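Local coordinates for protein ATP-dependent CLP protease, putative (Plasmodium falciparum, PDB 2F6I) that probably hydrolyses proteins to small peptides as the serine protease of an ATP-dependent Clp system, of which this chain is the ClpP catalytic domain, at residues 71-76 / 97-102; 59-64 / 89-94. All coordinates share one frame; numbering follows the deposited sequence.

Contact 1 of 2, residues 71-76 / 97-102; sequences IKIYIN and SDIQTI
Ile102 stands alongside Tyr74 where strand 71-76 runs beside residues 97-102, of which 99-102 are strand; both side chains point the same way, with CB of Ile102 3.9 Å from CD2 of Tyr74. Ile102 and Ile71 bury the most surface, on different faces of the parallel sheet. CD1 of Ile102 reaches back to CD of Lys72, on the same face, at 4.0 Å. A bend at chi3 (-68°) in the otherwise extended Lys72 chain brings its CE within 3.7 Å of OE1 of Gln100, a contact through carbon. On the other face Ile71 sends CD1 to CB of Ser97, 3.8 Å away. CD1 of Ile73 meets CG2 of Ile99, and Phe92 of helix 82-94 packs against both residues.

The backbone supplies the polar part. Ile71, Ile73 and Ile75 donate to the carbonyls of Asp98, Gln100 and Ile102, while Gln100 and Ile102 donate back to Ile71 and Ile73. The first of these bonds, Ile71 N to Asp98 O, is nearly straight at 174°. Lys72 and Tyr74 turn their backbone groups to the neighbouring strand 41-44 and the residue before it, so strand 71-77 is paired along both edges. Ser97 OG bonds to Asp64, with Arg40 a further partner.

This is the strand pair of a right-handed beta-alpha-beta unit in the ClpP fold. Its chemistry implies a division of labour: the backbone hydrogen bonds fix the register, while one face is mostly apolar (Ile71, Ile73, Ile99), with Thr101, whose OG1 bonds to Leu115 O, and the other mixes apolar groups with longer polar chains.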
ATOM      1  N   ILE C  71      -4.233   2.405 -47.889  1.00 51.86           N
ATOM      2  CA  ILE C  71      -4.217   2.813 -46.492  1.00 49.14           C
ATOM      3  C   ILE C  71      -2.758   2.753 -46.039  1.00 49.22           C
ATOM      4  O   ILE C  71      -2.085   1.738 -46.234  1.00 48.92           O
ATOM      5  CB  ILE C  71      -5.046   1.850 -45.610  1.00 47.56           C
ATOM      6  CG1 ILE C  71      -6.524   1.924 -45.996  1.00 45.33           C
ATOM      7  CG2 ILE C  71      -4.861   2.199 -44.140  1.00 45.32           C
ATOM      8  CD1 ILE C  71      -7.401   0.937 -45.249  1.00 42.14           C
ATOM      9  N   LYS C  72      -2.267   3.842 -45.455  1.00 47.41           N
ATOM     10  CA  LYS C  72      -0.891   3.886 -44.975  1.00 47.09           C
ATOM     11  C   LYS C  72      -0.858   3.733 -43.457  1.00 47.29           C
ATOM     12  O   LYS C  72      -1.614   4.395 -42.740  1.00 44.45           O
ATOM     13  CB  LYS C  72      -0.224   5.204 -45.363  1.00 48.22           C
ATOM     14  CG  LYS C  72       1.207   5.318 -44.867  1.00 52.74           C
ATOM     15  CD  LYS C  72       1.790   6.708 -45.086  1.00 55.77           C
ATOM     16  CE  LYS C  72       1.987   7.020 -46.559  1.00 58.02           C
ATOM     17  NZ  LYS C  72       2.638   8.350 -46.735  1.00 58.54           N
ATOM     18  N   ILE C  73       0.024   2.864 -42.973  1.00 45.85           N
ATOM     19  CA  ILE C  73       0.147   2.626 -41.541  1.00 45.32           C
ATOM     20  C   ILE C  73       1.576   2.787 -41.026  1.00 46.25           C
ATOM     21  O   ILE C  73       2.473   2.032 -41.411  1.00 44.85           O
ATOM     22  CB  ILE C  73      -0.342   1.206 -41.170  1.00 45.42           C
ATOM     23  CG1 ILE C  73      -1.821   1.057 -41.527  1.00 46.41           C
ATOM     24  CG2 ILE C  73      -0.130   0.946 -39.682  1.00 44.82           C
ATOM     25  CD1 ILE C  73      -2.418  -0.278 -41.135  1.00 45.77           C
ATOM     26  N   TYR C  74       1.788   3.778 -40.163  1.00 46.18           N
ATOM     27  CA  TYR C  74       3.105   3.993 -39.572  1.00 45.14           C
ATOM     28  C   TYR C  74       3.184   3.019 -38.402  1.00 45.10           C
ATOM     29  O   TYR C  74       2.243   2.921 -37.615  1.00 44.64           O
ATOM     30  CB  TYR C  74       3.255   5.428 -39.060  1.00 44.85           C
ATOM     31  CG  TYR C  74       3.345   6.478 -40.145  1.00 46.57           C
ATOM     32  CD1 TYR C  74       2.289   7.360 -40.377  1.00 47.39           C
ATOM     33  CD2 TYR C  74       4.491   6.601 -40.932  1.00 47.65           C
ATOM     34  CE1 TYR C  74       2.372   8.341 -41.363  1.00 48.30           C
ATOM     35  CE2 TYR C  74       4.584   7.580 -41.925  1.00 48.96           C
ATOM     36  CZ  TYR C  74       3.519   8.446 -42.133  1.00 49.66           C
ATOM     37  OH  TYR C  74       3.599   9.420 -43.104  1.00 51.88           O
ATOM     38  N   ILE C  75       4.294   2.298 -38.289  1.00 43.87           N
ATOM     39  CA  ILE C  75       4.440   1.328 -37.215  1.00 42.82           C
ATOM     40  C   ILE C  75       5.657   1.567 -36.330  1.00 43.25           C
ATOM     41  O   ILE C  75       6.788   1.657 -36.811  1.00 44.03           O
ATOM     42  CB  ILE C  75       4.516  -0.108 -37.773  1.00 42.71           C
ATOM     43  CG1 ILE C  75       3.315  -0.379 -38.681  1.00 43.43           C
ATOM     44  CG2 ILE C  75       4.538  -1.112 -36.627  1.00 41.91           C
ATOM     45  CD1 ILE C  75       3.366  -1.729 -39.382  1.00 42.10           C
ATOM     46  N   ASN C  76       5.395   1.653 -35.029  1.00 42.79           N
ATOM     47  CA  ASN C  76       6.404   1.862 -33.995  1.00 42.20           C
ATOM     48  C   ASN C  76       5.795   1.169 -32.784  1.00 42.30           C
ATOM     49  O   ASN C  76       5.186   1.811 -31.935  1.00 42.49           O
ATOM     50  CB  ASN C  76       6.576   3.360 -33.714  1.00 42.55           C
ATOM     51  CG  ASN C  76       7.646   3.648 -32.671  1.00 44.19           C
ATOM     52  OD1 ASN C  76       8.256   2.735 -32.112  1.00 43.14           O
ATOM     53  ND2 ASN C  76       7.878   4.928 -32.407  1.00 44.84           N
ATOM     54  N   SER C  97      -8.819  -2.697 -49.680  1.00 56.46           N
ATOM     55  CA  SER C  97      -7.750  -1.708 -49.729  1.00 55.12           C
ATOM     56  C   SER C  97      -6.382  -2.329 -49.477  1.00 55.90           C
ATOM     57  O   SER C  97      -6.231  -3.218 -48.639  1.00 55.55           O
ATOM     58  CB  SER C  97      -7.986  -0.612 -48.689  1.00 52.71           C
ATOM     59  OG  SER C  97      -9.188   0.087 -48.933  1.00 53.99           O
ATOM     60  N   ASP C  98      -5.385  -1.855 -50.214  1.00 55.89           N
ATOM     61  CA  ASP C  98      -4.029  -2.340 -50.035  1.00 56.50           C
ATOM     62  C   ASP C  98      -3.416  -1.516 -48.914  1.00 55.18           C
ATOM     63  O   ASP C  98      -3.778  -0.357 -48.713  1.00 54.53           O
ATOM     64  CB  ASP C  98      -3.230  -2.176 -51.323  1.00 59.78           C
ATOM     65  CG  ASP C  98      -3.520  -3.273 -52.332  1.00 64.02           C
ATOM     66  OD1 ASP C  98      -4.709  -3.510 -52.629  1.00 68.45           O
ATOM     67  OD2 ASP C  98      -2.562  -3.901 -52.830  1.00 66.63           O
ATOM     68  N   ILE C  99      -2.488  -2.116 -48.183  1.00 53.38           N
ATOM     69  CA  ILE C  99      -1.862  -1.433 -47.067  1.00 52.03           C
ATOM     70  C   ILE C  99      -0.359  -1.273 -47.202  1.00 51.25           C
ATOM     71  O   ILE C  99       0.366  -2.261 -47.298  1.00 51.01           O
ATOM     72  CB  ILE C  99      -2.139  -2.191 -45.750  1.00 52.22           C
ATOM     73  CG1 ILE C  99      -3.643  -2.216 -45.476  1.00 53.59           C
ATOM     74  CG2 ILE C  99      -1.374  -1.546 -44.600  1.00 52.24           C
ATOM     75  CD1 ILE C  99      -4.028  -2.943 -44.209  1.00 54.39           C
ATOM     76  N   GLN C 100       0.115  -0.033 -47.217  1.00 49.98           N
ATOM     77  CA  GLN C 100       1.550   0.181 -47.275  1.00 51.53           C
ATOM     78  C   GLN C 100       2.010   0.470 -45.854  1.00 50.85           C
ATOM     79  O   GLN C 100       1.438   1.306 -45.159  1.00 50.90           O
ATOM     80  CB  GLN C 100       1.925   1.319 -48.228  1.00 52.96           C
ATOM     81  CG  GLN C 100       1.177   2.612 -48.066  1.00 57.87           C
ATOM     82  CD  GLN C 100       1.651   3.652 -49.068  1.00 61.10           C
ATOM     83  OE1 GLN C 100       2.709   4.259 -48.896  1.00 64.40           O
ATOM     84  NE2 GLN C 100       0.879   3.843 -50.136  1.00 59.54           N
ATOM     85  N   THR C 101       3.034  -0.257 -45.424  1.00 49.20           N
ATOM     86  CA  THR C 101       3.563  -0.129 -44.076  1.00 47.68           C
ATOM     87  C   THR C 101       4.887   0.617 -44.000  1.00 46.88           C
ATOM     88  O   THR C 101       5.792   0.387 -44.802  1.00 47.07           O
ATOM     89  CB  THR C 101       3.759  -1.521 -43.448  1.00 47.51           C
ATOM     90  OG1 THR C 101       4.609  -2.306 -44.293  1.00 45.26           O
ATOM     91  CG2 THR C 101       2.425  -2.227 -43.291  1.00 43.97           C
ATOM     92  N   ILE C 102       4.990   1.515 -43.027  1.00 44.76           N
ATOM     93  CA  ILE C 102       6.205   2.288 -42.813  1.00 43.90           C
ATOM     94  C   ILE C 102       6.560   2.203 -41.335  1.00 45.04           C
ATOM     95  O   ILE C 102       5.775   2.592 -40.467  1.00 45.26           O
ATOM     96  CB  ILE C 102       6.017   3.765 -43.205  1.00 42.20           C
ATOM     97  CG1 ILE C 102       5.630   3.859 -44.684  1.00 44.31           C
ATOM     98  CG2 ILE C 102       7.309   4.536 -42.951  1.00 39.46           C
ATOM     99  CD1 ILE C 102       5.478   5.280 -45.197  1.00 43.59           C
TER

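Contact 2 of 2, residues 59-64 / 89-94; sequences QLLYLD and LDIFNY
Leu60 holds CG anti to its carbonyl carbon (chi1 -72°) and extends CD1 toward helix 82-94, while Ile91, whose CB points toward helix 50-66, places CG2 anti to its backbone N, against the leucine. The two helices lie on one face of the parallel sheet of the ClpP fold, side by side as in other alpha/beta layered folds. Their short segments run nearly parallel, 6° apart, with axes 10.1 Å from each other.

Leu60 makes two of the contacts, to Ile91 and to Phe92. Its CD1 lies 4.0 Å from CG2 of Ile91, and CB of Leu60 is equally near that same methyl, so the Ile91 branch rests against both the root and the end of the leucine. CD1 of Leu60 also reaches the Phe92 ring, which it approaches obliquely at CD1 and CE1. The CB of Phe92 points away from helix 50-66, although the ring at the end of the side chain comes nearer to it. Leu60 also packs on Ile73 of the sheet, so this leucine touches a strand as well as the neighbouring helix.

One residue on, Leu61 makes a looser contact with Ile91, its CD2 4.3 Å from CG2. No hydrogen bond joins the two segments, and dispersion between aliphatic and aromatic carbons carries the contact. In the assembly, Leu61 also packs against Tyr43 of a neighbouring subunit, and Asn93 gives its carbonyl oxygen to Thr203 of that same subunit. Toward the C-terminal end of helix 82-94, CD2 of Leu61 comes obliquely to the Tyr94 ring, 4.5 Å from CD1 of Tyr94.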
ATOM      1  N   GLN C  59     -11.050   0.902 -37.282  1.00 49.13           N
ATOM      2  CA  GLN C  59     -10.570   1.908 -38.216  1.00 49.63           C
ATOM      3  C   GLN C  59     -10.322   1.361 -39.616  1.00 48.38           C
ATOM      4  O   GLN C  59     -10.655   2.013 -40.607  1.00 47.74           O
ATOM      5  CB  GLN C  59      -9.301   2.551 -37.655  1.00 51.18           C
ATOM      6  CG  GLN C  59      -9.588   3.519 -36.516  1.00 54.04           C
ATOM      7  CD  GLN C  59      -8.441   3.642 -35.539  1.00 56.31           C
ATOM      8  OE1 GLN C  59      -7.281   3.762 -35.931  1.00 60.33           O
ATOM      9  NE2 GLN C  59      -8.763   3.624 -34.250  1.00 57.25           N
ATOM     10  N   LEU C  60      -9.741   0.169 -39.700  1.00 46.87           N
ATOM     11  CA  LEU C  60      -9.471  -0.439 -40.995  1.00 46.15           C
ATOM     12  C   LEU C  60     -10.783  -0.752 -41.701  1.00 47.35           C
ATOM     13  O   LEU C  60     -10.965  -0.407 -42.872  1.00 47.29           O
ATOM     14  CB  LEU C  60      -8.640  -1.716 -40.831  1.00 45.16           C
ATOM     15  CG  LEU C  60      -7.176  -1.497 -40.428  1.00 43.54           C
ATOM     16  CD1 LEU C  60      -6.521  -2.819 -40.075  1.00 41.49           C
ATOM     17  CD2 LEU C  60      -6.439  -0.818 -41.565  1.00 41.58           C
ATOM     18  N   LEU C  61     -11.702  -1.392 -40.984  1.00 47.16           N
ATOM     19  CA  LEU C  61     -12.999  -1.735 -41.555  1.00 47.47           C
ATOM     20  C   LEU C  61     -13.742  -0.473 -41.979  1.00 48.42           C
ATOM     21  O   LEU C  61     -14.426  -0.461 -43.002  1.00 48.75           O
ATOM     22  CB  LEU C  61     -13.841  -2.519 -40.542  1.00 46.96           C
ATOM     23  CG  LEU C  61     -13.339  -3.920 -40.185  1.00 46.48           C
ATOM     24  CD1 LEU C  61     -14.199  -4.509 -39.082  1.00 46.28           C
ATOM     25  CD2 LEU C  61     -13.375  -4.804 -41.419  1.00 45.65           C
ATOM     26  N   TYR C  62     -13.602   0.589 -41.193  1.00 49.42           N
ATOM     27  CA  TYR C  62     -14.268   1.846 -41.507  1.00 49.81           C
ATOM     28  C   TYR C  62     -13.734   2.440 -42.799  1.00 49.37           C
ATOM     29  O   TYR C  62     -14.504   2.784 -43.693  1.00 49.06           O
ATOM     30  CB  TYR C  62     -14.093   2.855 -40.367  1.00 50.97           C
ATOM     31  CG  TYR C  62     -14.648   4.227 -40.693  1.00 52.57           C
ATOM     32  CD1 TYR C  62     -13.863   5.183 -41.340  1.00 52.93           C
ATOM     33  CD2 TYR C  62     -15.968   4.557 -40.391  1.00 52.49           C
ATOM     34  CE1 TYR C  62     -14.379   6.431 -41.676  1.00 53.20           C
ATOM     35  CE2 TYR C  62     -16.493   5.802 -40.726  1.00 53.11           C
ATOM     36  CZ  TYR C  62     -15.694   6.734 -41.367  1.00 54.07           C
ATOM     37  OH  TYR C  62     -16.208   7.967 -41.704  1.00 55.94           O
ATOM     38  N   LEU C  63     -12.415   2.565 -42.893  1.00 50.39           N
ATOM     39  CA  LEU C  63     -11.796   3.123 -44.085  1.00 51.19           C
ATOM     40  C   LEU C  63     -12.169   2.319 -45.326  1.00 51.55           C
ATOM     41  O   LEU C  63     -12.650   2.874 -46.311  1.00 50.95           O
ATOM     42  CB  LEU C  63     -10.271   3.162 -43.932  1.00 49.77           C
ATOM     43  CG  LEU C  63      -9.696   4.144 -42.905  1.00 50.50           C
ATOM     44  CD1 LEU C  63      -8.181   3.998 -42.843  1.00 47.69           C
ATOM     45  CD2 LEU C  63     -10.077   5.565 -43.286  1.00 48.59           C
ATOM     46  N   ASP C  64     -11.963   1.007 -45.274  1.00 52.86           N
ATOM     47  CA  ASP C  64     -12.275   0.158 -46.415  1.00 54.76           C
ATOM     48  C   ASP C  64     -13.736   0.298 -46.829  1.00 56.28           C
ATOM     49  O   ASP C  64     -14.098  -0.021 -47.959  1.00 55.65           O
ATOM     50  CB  ASP C  64     -11.969  -1.305 -46.096  1.00 54.15           C
ATOM     51  CG  ASP C  64     -11.848  -2.157 -47.346  1.00 54.74           C
ATOM     52  OD1 ASP C  64     -11.012  -1.815 -48.211  1.00 52.89           O
ATOM     53  OD2 ASP C  64     -12.581  -3.163 -47.466  1.00 54.47           O
ATOM     54  N   LEU C  89      -3.985  -9.098 -38.454  1.00 48.12           N
ATOM     55  CA  LEU C  89      -3.477  -9.646 -39.705  1.00 49.94           C
ATOM     56  C   LEU C  89      -4.644 -10.129 -40.570  1.00 50.55           C
ATOM     57  O   LEU C  89      -4.671  -9.882 -41.777  1.00 49.98           O
ATOM     58  CB  LEU C  89      -2.515 -10.805 -39.424  1.00 51.14           C
ATOM     59  CG  LEU C  89      -1.577 -11.222 -40.559  1.00 52.42           C
ATOM     60  CD1 LEU C  89      -0.633 -10.073 -40.889  1.00 51.96           C
ATOM     61  CD2 LEU C  89      -0.782 -12.453 -40.145  1.00 53.30           C
ATOM     62  N   ASP C  90      -5.606 -10.812 -39.950  1.00 50.22           N
ATOM     63  CA  ASP C  90      -6.773 -11.303 -40.677  1.00 51.00           C
ATOM     64  C   ASP C  90      -7.515 -10.138 -41.318  1.00 51.17           C
ATOM     65  O   ASP C  90      -7.855 -10.183 -42.503  1.00 50.95           O
ATOM     66  CB  ASP C  90      -7.734 -12.054 -39.747  1.00 52.31           C
ATOM     67  CG  ASP C  90      -7.357 -13.513 -39.563  1.00 54.52           C
ATOM     68  OD1 ASP C  90      -6.713 -14.081 -40.469  1.00 56.54           O
ATOM     69  OD2 ASP C  90      -7.721 -14.097 -38.521  1.00 56.13           O
ATOM     70  N   ILE C  91      -7.768  -9.098 -40.528  1.00 49.82           N
ATOM     71  CA  ILE C  91      -8.470  -7.919 -41.011  1.00 49.75           C
ATOM     72  C   ILE C  91      -7.684  -7.285 -42.152  1.00 51.75           C
ATOM     73  O   ILE C  91      -8.256  -6.850 -43.152  1.00 51.68           O
ATOM     74  CB  ILE C  91      -8.664  -6.883 -39.875  1.00 49.15           C
ATOM     75  CG1 ILE C  91      -9.540  -7.483 -38.771  1.00 48.08           C
ATOM     76  CG2 ILE C  91      -9.310  -5.614 -40.415  1.00 47.41           C
ATOM     77  CD1 ILE C  91     -10.912  -7.930 -39.247  1.00 46.53           C
ATOM     78  N   PHE C  92      -6.367  -7.243 -41.992  1.00 54.63           N
ATOM     79  CA  PHE C  92      -5.480  -6.678 -43.000  1.00 56.78           C
ATOM     80  C   PHE C  92      -5.770  -7.278 -44.365  1.00 57.91           C
ATOM     81  O   PHE C  92      -5.971  -6.561 -45.343  1.00 58.58           O
ATOM     82  CB  PHE C  92      -4.025  -6.971 -42.638  1.00 58.69           C
ATOM     83  CG  PHE C  92      -3.251  -5.768 -42.202  1.00 60.17           C
ATOM     84  CD1 PHE C  92      -3.661  -5.016 -41.106  1.00 61.12           C
ATOM     85  CD2 PHE C  92      -2.090  -5.398 -42.875  1.00 61.69           C
ATOM     86  CE1 PHE C  92      -2.924  -3.911 -40.682  1.00 61.73           C
ATOM     87  CE2 PHE C  92      -1.345  -4.297 -42.461  1.00 63.12           C
ATOM     88  CZ  PHE C  92      -1.765  -3.552 -41.360  1.00 63.30           C
ATOM     89  N   ASN C  93      -5.789  -8.605 -44.417  1.00 59.28           N
ATOM     90  CA  ASN C  93      -6.022  -9.326 -45.661  1.00 60.65           C
ATOM     91  C   ASN C  93      -7.491  -9.549 -45.993  1.00 60.67           C
ATOM     92  O   ASN C  93      -7.818 -10.143 -47.019  1.00 60.41           O
ATOM     93  CB  ASN C  93      -5.283 -10.661 -45.617  1.00 60.96           C
ATOM     94  CG  ASN C  93      -3.781 -10.487 -45.580  1.00 61.86           C
ATOM     95  OD1 ASN C  93      -3.173 -10.019 -46.545  1.00 63.52           O
ATOM     96  ND2 ASN C  93      -3.171 -10.849 -44.459  1.00 62.17           N
ATOM     97  N   TYR C  94      -8.376  -9.071 -45.127  1.00 61.17           N
ATOM     98  CA  TYR C  94      -9.806  -9.216 -45.358  1.00 61.34           C
ATOM     99  C   TYR C  94     -10.306  -8.045 -46.206  1.00 59.86           C
ATOM    100  O   TYR C  94     -11.078  -8.230 -47.148  1.00 59.41           O
ATOM    101  CB  TYR C  94     -10.559  -9.239 -44.026  1.00 63.68           C
ATOM    102  CG  TYR C  94     -12.061  -9.382 -44.160  1.00 67.57           C
ATOM    103  CD1 TYR C  94     -12.915  -8.862 -43.187  1.00 69.84           C
ATOM    104  CD2 TYR C  94     -12.629 -10.042 -45.249  1.00 69.31           C
ATOM    105  CE1 TYR C  94     -14.297  -8.993 -43.296  1.00 71.42           C
ATOM    106  CE2 TYR C  94     -14.011 -10.180 -45.368  1.00 71.03           C
ATOM    107  CZ  TYR C  94     -14.837  -9.652 -44.388  1.00 72.18           C
ATOM    108  OH  TYR C  94     -16.202  -9.777 -44.502  1.00 75.33           O
TER

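From the N terminus the chain passes through helix 50-66, strand 71-77, helix 82-94 and strand 99-104. Contact 2 closes the loop from the first helix to the second, and contact 1 the loop from the first strand to the next; because their segments alternate, the two closures cross instead of nesting. Contact 1 joins neighbouring strands inside the sheet, and contact 2 joins the helices on one face of it. Their centres are 11 Å apart and they meet directly: on the face that the helices cover, Ile71 CD1 lies 3.9 Å from Leu63 CB. Sheet and helix layer are thereby tied together.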